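Local coordinates for uncharacterized protein (Deinococcus radiodurans, PDB 3GG7) that is of unknown function but binds manganese and, as a TatD-type member of the metallo-dependent hydrolases, probably hydrolyses ester bonds, at residues L57-P61 against E62-E66; D75-L78 against P79-R82; W99-Q102 against F103-F106; Q107-L110 against R111-D115. All coordinates share one frame; numbering follows the deposited sequence. Where two conformers were deposited one is given.

Followed from the N terminus, the four contacts come strictly in series, and none encloses or crosses another. Contact 1 closes a tight turn in the loop after strand 53-55. Contact 2 carries the chain from helix 72-77 through a short 3-10 turn toward strand 83-88. Contacts 3 and 4 are successive turns of helix 99-115, which carries the chain on to strand 119-124. Side chains join them across the fold: L57 of contact 1 packs on Y77, L78 and T81 of contact 2, D75 and L78 of contact 2 meet R112 of contact 4, and contact 1 lies against contact 3. Contacts 2 and 3 do not touch, with nearest atoms about 10 Å apart.

Contact 1 (L57-P61 against E62-E66); sequences LGFHP and EVVSE
V63 N donates to H60 O over 2.9 Å, with 166° at the hydrogen, and so closes a beta turn whose corners are P61 and E62. Both corner residues have phi and psi near those of a type I turn, and the donor stands well above the carbonyl plane instead of lying on a lone pair. A second bond holds the same bend: E62 N approaches H60 ND1 to 3.0 Å, within the plane of the imidazole and nearly straight at 165°. The torsions of H60 are consistent with this. With CG anti to the backbone N (chi1 -169°) and beside the carbonyl carbon, the ring follows the chain forward and its ND1 edge faces the amide two residues on. The imidazole and the E62 side chain then run side by side, with E62 CB 3.5 Å from H60 ND1. Methyl groups pack round the turn's oxygens: V63 CG2 lies 3.5 Å from H60 O, and V64 CG2 lies 3.4 Å from P61 O. V64 CG1 stands over one face of the F59 ring, off-centre toward the rim and 4.1 Å from F59 CD1, while V63 O sits at that ring's edge. In this TIM-barrel-type fold the H60 ring meets that of H124, a predicted metal ligand, and lies close to E86, which binds the manganese. F59 packs on V105 and I109 of helix 99-115, and P61 and V64 pack on Q102 of that helix. On another side, the backbones of L57 and F59 bond to strand 83-88.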
# COMPACT_ATOMS: atom_id res chain seq x y z
N LEU A 57 3.22 -6.03 7.62
CA LEU A 57 2.87 -5.88 9.01
C LEU A 57 2.35 -4.45 9.18
O LEU A 57 3.08 -3.47 8.95
CB LEU A 57 4.09 -6.12 9.89
CG LEU A 57 3.88 -5.94 11.37
CD1 LEU A 57 3.03 -7.05 11.91
CD2 LEU A 57 5.28 -5.96 12.05
N GLY A 58 1.09 -4.31 9.59
CA GLY A 58 0.41 -3.02 9.55
C GLY A 58 -0.31 -2.65 10.82
O GLY A 58 -0.35 -3.41 11.80
N PHE A 59 -0.86 -1.44 10.80
CA PHE A 59 -1.78 -0.96 11.83
C PHE A 59 -2.56 0.20 11.20
O PHE A 59 -2.05 1.30 11.02
CB PHE A 59 -1.03 -0.47 13.06
CG PHE A 59 -1.80 -0.57 14.34
CD1 PHE A 59 -3.19 -0.65 14.38
CD2 PHE A 59 -1.13 -0.55 15.53
CE1 PHE A 59 -3.87 -0.73 15.59
CE2 PHE A 59 -1.81 -0.65 16.74
CZ PHE A 59 -3.17 -0.74 16.76
N HIS A 60 -3.75 -0.11 10.75
CA HIS A 60 -4.53 0.79 9.89
C HIS A 60 -5.08 1.94 10.73
O HIS A 60 -5.59 1.72 11.84
CB HIS A 60 -5.66 -0.02 9.26
CG HIS A 60 -6.38 0.68 8.16
ND1 HIS A 60 -7.15 1.81 8.38
CD2 HIS A 60 -6.51 0.38 6.84
CE1 HIS A 60 -7.72 2.17 7.24
NE2 HIS A 60 -7.33 1.33 6.29
N PRO A 61 -5.01 3.16 10.23
CA PRO A 61 -5.44 4.29 11.06
C PRO A 61 -6.89 4.19 11.54
O PRO A 61 -7.22 4.72 12.60
CB PRO A 61 -5.21 5.52 10.16
CG PRO A 61 -5.00 4.98 8.81
CD PRO A 61 -4.42 3.62 8.96
N GLU A 62 -7.74 3.50 10.80
CA GLU A 62 -9.14 3.39 11.18
C GLU A 62 -9.36 2.51 12.40
O GLU A 62 -10.44 2.56 12.99
CB GLU A 62 -10.02 2.89 10.03
CG GLU A 62 -11.49 2.89 10.42
CD GLU A 62 -12.42 2.38 9.37
OE1 GLU A 62 -12.03 2.36 8.18
OE2 GLU A 62 -13.55 2.01 9.76
N VAL A 63 -8.37 1.71 12.80
CA VAL A 63 -8.57 0.80 13.93
C VAL A 63 -7.65 1.04 15.13
O VAL A 63 -7.64 0.26 16.08
CB VAL A 63 -8.56 -0.70 13.49
CG1 VAL A 63 -9.57 -0.92 12.38
CG2 VAL A 63 -7.17 -1.15 13.03
N VAL A 64 -6.90 2.13 15.10
CA VAL A 64 -5.95 2.41 16.17
C VAL A 64 -6.55 2.60 17.55
O VAL A 64 -5.87 2.29 18.52
CB VAL A 64 -5.04 3.64 15.85
CG1 VAL A 64 -4.20 3.34 14.65
CG2 VAL A 64 -5.87 4.88 15.69
N SER A 65 -7.78 3.09 17.64
CA SER A 65 -8.46 3.25 18.93
C SER A 65 -9.00 1.91 19.39
O SER A 65 -8.70 1.44 20.49
CB SER A 65 -9.62 4.26 18.83
OG SER A 65 -10.27 4.42 20.09
N GLU A 66 -9.77 1.27 18.53
CA GLU A 66 -10.44 0.05 18.95
C GLU A 66 -9.47 -1.10 19.20
O GLU A 66 -9.74 -1.94 20.04
CB GLU A 66 -11.54 -0.36 17.98
CG GLU A 66 -11.06 -0.80 16.61
CD GLU A 66 -12.14 -0.65 15.55
OE1 GLU A 66 -12.86 -1.63 15.25
OE2 GLU A 66 -12.26 0.47 15.02

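Contact 2 (D75-L78 against P79-R82); sequences DRYL and PETR. With SO4 (sulfate ion), chain C.
The backbone of E80 turns back on that of Y77 on the way from helix 72-77 to strand 83-88: E80 N donates to Y77 O over 2.9 Å at 160°, a 3-10 bond, and T81 N makes a weak one to L78 O. P79 has no N-H to give, and its CD packs instead 3.5 Å from R76 O. E80 and Y77 lie side by side and point the same way, with E80 OE2 3.8 Å from Y77 CD1. A water donates both to E80 OE2, at 2.6 Å, and to R76 O, while E80 OE1 forms a salt bridge to R41 and accepts from W40. The extended R76 chain presents its guanidinium edge to a sulfate, NE bonding O4 at 3.1 Å and NH2 bonding O3 at 3.0 Å. Y77 OH donates to the same O4 over 2.7 Å. With an alanine here in place of the tyrosine, sulfate O4 is likely to lose its hydroxyl donor and a gap to open beside the W40 and W73 rings. The sulfate probably comes from the crystallisation liquor; held also by R41 NE, it marks a spot where two arginines and a hydroxyl can gather round an anion.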
# COMPACT_ATOMS: atom_id res chain seq x y z
N ASP A 75 6.28 -4.15 17.19
CA ASP A 75 7.72 -4.34 17.36
C ASP A 75 8.10 -5.82 17.45
O ASP A 75 9.16 -6.21 16.93
CB ASP A 75 8.28 -3.58 18.55
CG ASP A 75 9.82 -3.55 18.55
OD1 ASP A 75 10.43 -2.89 17.67
OD2 ASP A 75 10.44 -4.23 19.41
N ARG A 76 7.23 -6.65 18.06
CA ARG A 76 7.48 -8.08 18.20
C ARG A 76 7.76 -8.72 16.85
O ARG A 76 8.68 -9.53 16.72
CB ARG A 76 6.31 -8.79 18.88
CG ARG A 76 6.48 -10.30 19.08
CD ARG A 76 5.36 -10.87 19.91
NE ARG A 76 5.43 -12.32 20.10
CZ ARG A 76 6.14 -12.94 21.05
NH1 ARG A 76 6.90 -12.24 21.89
NH2 ARG A 76 6.12 -14.27 21.13
N TYR A 77 6.94 -8.40 15.85
CA TYR A 77 6.98 -9.09 14.57
C TYR A 77 7.76 -8.40 13.48
O TYR A 77 8.04 -9.02 12.46
CB TYR A 77 5.55 -9.29 14.07
CG TYR A 77 4.66 -10.17 14.93
CD1 TYR A 77 5.13 -11.33 15.53
CD2 TYR A 77 3.35 -9.83 15.12
CE1 TYR A 77 4.25 -12.14 16.28
CE2 TYR A 77 2.48 -10.61 15.84
CZ TYR A 77 2.94 -11.77 16.43
OH TYR A 77 2.03 -12.53 17.13
N LEU A 78 8.19 -7.16 13.71
CA LEU A 78 8.93 -6.41 12.70
C LEU A 78 10.14 -7.15 12.10
O LEU A 78 10.37 -7.05 10.92
CB LEU A 78 9.30 -5.04 13.24
CG LEU A 78 9.68 -3.89 12.31
CD1 LEU A 78 8.73 -3.77 11.11
CD2 LEU A 78 9.73 -2.63 13.16
N PRO A 79 10.88 -7.94 12.90
CA PRO A 79 12.01 -8.67 12.31
C PRO A 79 11.64 -9.72 11.26
O PRO A 79 12.51 -10.17 10.48
CB PRO A 79 12.64 -9.35 13.53
CG PRO A 79 12.29 -8.50 14.66
CD PRO A 79 10.86 -8.07 14.36
N GLU A 80 10.37 -10.10 11.20
CA GLU A 80 9.92 -11.14 10.27
C GLU A 80 9.53 -10.68 8.87
O GLU A 80 9.13 -11.51 8.04
CB GLU A 80 8.74 -11.88 10.89
CG GLU A 80 9.13 -12.56 12.19
CD GLU A 80 8.00 -13.31 12.84
OE1 GLU A 80 7.13 -13.86 12.10
OE2 GLU A 80 7.96 -13.33 14.09
N THR A 81 9.62 -9.39 8.58
CA THR A 81 9.18 -8.91 7.28
C THR A 81 9.92 -7.68 6.84
O THR A 81 10.30 -6.85 7.68
CB THR A 81 7.64 -8.66 7.22
OG1 THR A 81 7.27 -8.27 5.89
CG2 THR A 81 7.20 -7.59 8.21
N ARG A 82 10.06 -7.53 5.53
CA ARG A 82 10.62 -6.31 4.95
C ARG A 82 9.54 -5.30 4.60
O ARG A 82 9.86 -4.18 4.19
CB ARG A 82 11.52 -6.64 3.75
CG ARG A 82 10.88 -7.07 2.49
CD ARG A 82 11.92 -7.63 1.45
NE ARG A 82 12.68 -8.82 1.89
CZ ARG A 82 14.02 -8.95 1.90
NH1 ARG A 82 14.82 -7.98 1.47
NH2 ARG A 82 14.58 -10.06 2.34
S SO4 C . 3.85 -15.44 18.64
O1 SO4 C . 5.14 -15.20 18.01
O2 SO4 C . 3.02 -16.28 17.77
O3 SO4 C . 4.04 -16.14 19.92
O4 SO4 C . 3.23 -14.13 18.88
O HOH W 1 9.67 -11.85 15.38

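Contact 3 (W99-Q102 against F103-F106)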
# COMPACT_ATOMS: atom_id res chain seq x y z
N TRP A 99 -7.48 11.34 16.21
CA TRP A 99 -6.30 11.89 15.56
C TRP A 99 -5.02 11.77 16.39
O TRP A 99 -3.99 11.33 15.87
CB TRP A 99 -6.53 13.36 15.15
CG TRP A 99 -5.33 13.90 14.46
CD1 TRP A 99 -4.37 14.71 14.98
CD2 TRP A 99 -4.91 13.59 13.13
NE1 TRP A 99 -3.39 14.95 14.05
CE2 TRP A 99 -3.69 14.27 12.91
CE3 TRP A 99 -5.43 12.80 12.09
CZ2 TRP A 99 -3.02 14.22 11.70
CZ3 TRP A 99 -4.75 12.76 10.89
CH2 TRP A 99 -3.57 13.46 10.70
N THR A 100 -5.05 12.18 17.66
CA THR A 100 -3.87 12.06 18.53
C THR A 100 -3.33 10.62 18.57
O THR A 100 -2.11 10.41 18.48
CB THR A 100 -4.16 12.54 19.98
OG1 THR A 100 -4.47 13.94 19.94
CG2 THR A 100 -2.94 12.33 20.88
N GLN A 101 -4.23 9.66 18.67
CA GLN A 101 -3.85 8.25 18.70
C GLN A 101 -3.31 7.80 17.33
O GLN A 101 -2.34 7.06 17.26
CB GLN A 101 -5.01 7.35 19.16
CG GLN A 101 -4.80 5.82 19.01
CD GLN A 101 -3.77 5.21 19.97
OE1 GLN A 101 -3.02 5.92 20.64
NE2 GLN A 101 -3.74 3.87 20.04
N GLN A 102 -3.94 8.24 16.24
CA GLN A 102 -3.40 7.92 14.91
C GLN A 102 -1.97 8.42 14.77
O GLN A 102 -1.08 7.72 14.30
CB GLN A 102 -4.21 8.59 13.82
CG GLN A 102 -5.56 8.02 13.54
CD GLN A 102 -6.12 8.63 12.27
OE1 GLN A 102 -5.41 8.67 11.26
NE2 GLN A 102 -7.34 9.16 12.34
N PHE A 103 -1.74 9.65 15.17
CA PHE A 103 -0.42 10.25 15.03
C PHE A 103 0.61 9.51 15.89
O PHE A 103 1.69 9.17 15.44
CB PHE A 103 -0.52 11.75 15.38
CG PHE A 103 0.78 12.48 15.30
CD1 PHE A 103 1.08 13.28 14.21
CD2 PHE A 103 1.69 12.42 16.35
CE1 PHE A 103 2.27 13.99 14.14
CE2 PHE A 103 2.90 13.12 16.30
CZ PHE A 103 3.19 13.90 15.19
N ALA A 104 0.25 9.24 17.14
CA ALA A 104 1.11 8.51 18.04
C ALA A 104 1.53 7.16 17.48
O ALA A 104 2.72 6.80 17.51
CB ALA A 104 0.42 8.32 19.38
N VAL A 105 0.56 6.40 16.97
CA VAL A 105 0.85 5.09 16.42
C VAL A 105 1.74 5.17 15.18
O VAL A 105 2.70 4.41 15.03
CB VAL A 105 -0.46 4.32 16.09
CG1 VAL A 105 -0.19 3.11 15.22
CG2 VAL A 105 -1.15 3.89 17.37
N PHE A 106 1.40 6.05 14.24
CA PHE A 106 2.19 6.17 13.03
C PHE A 106 3.63 6.61 13.32
O PHE A 106 4.59 6.10 12.76
CB PHE A 106 1.51 7.15 12.05
CG PHE A 106 2.11 7.18 10.68
CD1 PHE A 106 2.51 6.03 10.02
CD2 PHE A 106 2.26 8.39 10.03
CE1 PHE A 106 3.04 6.11 8.72
CE2 PHE A 106 2.81 8.49 8.77
CZ PHE A 106 3.20 7.37 8.11
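In the first turns of helix 99-115, the helix of the beta-alpha-beta crossover between parallel strands 83-88 and 119-124, W99 to Q102 accept the amides of F103 to F106. The four i to i+4 bonds are regular. F103 N meets W99 O at 2.9 Å, and the last of the four, F106 N to Q102 O, measures 3.0 Å and is close to straight at 169°. The same winding lays each CB against the carbonyl one turn earlier, as seen in A104 CB, 3.4 Å from T100 O, and F103 CB, 3.5 Å from W99 O. Beyond CB the larger side chains diverge. The F103 and F106 rings, each with CG anti to its own backbone N, leave the W99-Q102 turn and pack on C135 of helix 129-138, the next helix of the TIM-barrel-type fold. Q102 is buried, and its extended chain heads back toward the start of the helix. Its amide is satisfied at both ends, OE1 accepting from D90 N and NE2 donating to T98 OG1, which should fix the rotation of the group. Between side chains the contact rests on Q101 and V105, which meet at a slant. The Q101 chain bends at chi2, 70°, turning its amide toward the following turn, and NE2 also donates to V64 O, in the loop before helix 72-77. One V105 methyl touches both parts of Q101: CG2 lies 3.4 Å from Q101 O and 3.7 Å from Q101 NE2.

Contact 4 (Q107-L110 against R111-D115); sequences QHIL and RRCED
R112 CB leaves the backbone 3.6 Å from H108 O, and R112 CG comes closer still, 3.1 Å from the same oxygen. CG also stands over one face of the H108 ring, 3.8 Å from its centroid and 22° off the normal, a CH-pi contact displaced toward the rim. R112 CD is 4.0 Å from H108 NE2. Bends at chi2 (-68°) and chi3 (79°) then fold the chain so that the guanidinium stands steeply to the imidazole. The guanidinium turns an edge to H108 ND1, 3.4 Å from R112 NH2, while R112 NE, at 3.0 Å, and R112 NH1, at 2.7 Å, both bond D115 OD2. That oxygen is met on its anti side by NE and its syn side by NH1, from one face of the carboxylate, which completes a salt bridge. This is the C-terminal part of the crossover helix 99-115. Its inner residues face the parallel strands, I109 packing on V84 and V87, L110 on L121, and C113 on both V84 and L121. Were R112 shortened to an alanine, D115 OD2 would probably be left without its charged mate and the H108 face beneath CG uncovered. On another flank Q107 and R111 lie alongside each other, Q107 CG over a face of the R111 guanidinium and 3.7 Å from R111 NE.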
# COMPACT_ATOMS: atom_id res chain seq x y z
N GLN A 107 3.77 7.56 14.24
CA GLN A 107 5.12 8.02 14.61
C GLN A 107 5.91 6.87 15.23
O GLN A 107 7.09 6.66 14.91
CB GLN A 107 5.03 9.18 15.58
CG GLN A 107 6.33 9.55 16.23
CD GLN A 107 6.17 10.77 17.10
OE1 GLN A 107 5.73 10.67 18.25
NE2 GLN A 107 6.52 11.93 16.55
N HIS A 108 5.25 6.11 16.11
CA HIS A 108 5.85 4.91 16.73
C HIS A 108 6.32 3.94 15.65
O HIS A 108 7.45 3.42 15.69
CB HIS A 108 4.86 4.22 17.69
CG HIS A 108 5.31 2.89 18.19
ND1 HIS A 108 5.98 2.72 19.40
CD2 HIS A 108 5.15 1.65 17.68
CE1 HIS A 108 6.21 1.44 19.59
NE2 HIS A 108 5.72 0.76 18.57
N ILE A 109 5.45 3.70 14.67
CA ILE A 109 5.73 2.75 13.61
C ILE A 109 6.96 3.21 12.82
O ILE A 109 7.84 2.42 12.57
CB ILE A 109 4.50 2.51 12.72
CG1 ILE A 109 3.55 1.54 13.47
CG2 ILE A 109 4.91 1.95 11.38
CD1 ILE A 109 2.20 1.31 12.83
N LEU A 110 7.00 4.48 12.44
CA LEU A 110 8.13 4.99 11.66
C LEU A 110 9.43 4.89 12.45
O LEU A 110 10.44 4.46 11.90
CB LEU A 110 7.86 6.42 11.22
CG LEU A 110 6.70 6.62 10.26
CD1 LEU A 110 6.55 8.09 9.91
CD2 LEU A 110 6.88 5.81 8.96
N ARG A 111 9.38 5.20 13.73
CA ARG A 111 10.57 5.09 14.56
C ARG A 111 11.06 3.64 14.70
O ARG A 111 12.27 3.39 14.58
CB ARG A 111 10.31 5.73 15.92
CG ARG A 111 10.15 7.25 15.85
CD ARG A 111 10.50 7.90 17.17
NE ARG A 111 9.87 9.20 17.37
CZ ARG A 111 10.15 10.32 16.69
NH1 ARG A 111 11.05 10.33 15.70
NH2 ARG A 111 9.51 11.44 16.99
N ARG A 112 10.14 2.69 14.88
CA ARG A 112 10.52 1.28 14.98
C ARG A 112 11.08 0.79 13.65
O ARG A 112 12.05 0.03 13.63
CB ARG A 112 9.36 0.40 15.42
CG ARG A 112 8.75 0.79 16.77
CD ARG A 112 9.69 0.53 17.94
NE ARG A 112 10.73 1.55 18.09
CZ ARG A 112 10.55 2.78 18.58
NH1 ARG A 112 11.60 3.60 18.67
NH2 ARG A 112 9.36 3.21 18.97
N CYS A 113 10.51 1.25 12.54
CA CYS A 113 11.05 0.91 11.23
C CYS A 113 12.50 1.39 11.13
O CYS A 113 13.37 0.65 10.72
CB CYS A 113 10.24 1.50 10.10
SG CYS A 113 8.65 0.63 9.85
N GLU A 114 12.75 2.63 11.55
CA GLU A 114 14.12 3.15 11.54
C GLU A 114 15.05 2.29 12.40
O GLU A 114 16.16 1.92 11.95
CB GLU A 114 14.16 4.61 12.01
CG GLU A 114 15.56 5.19 11.99
CD GLU A 114 15.63 6.64 12.39
OE1 GLU A 114 14.64 7.40 12.18
OE2 GLU A 114 16.70 7.02 12.90
N ASP A 115 14.57 1.91 13.58
CA ASP A 115 15.37 1.14 14.54
C ASP A 115 15.75 -0.23 14.00
O ASP A 115 16.78 -0.79 14.38
CB ASP A 115 14.61 0.95 15.86
CG ASP A 115 14.53 2.20 16.69
OD1 ASP A 115 15.32 3.14 16.47
OD2 ASP A 115 13.66 2.24 17.60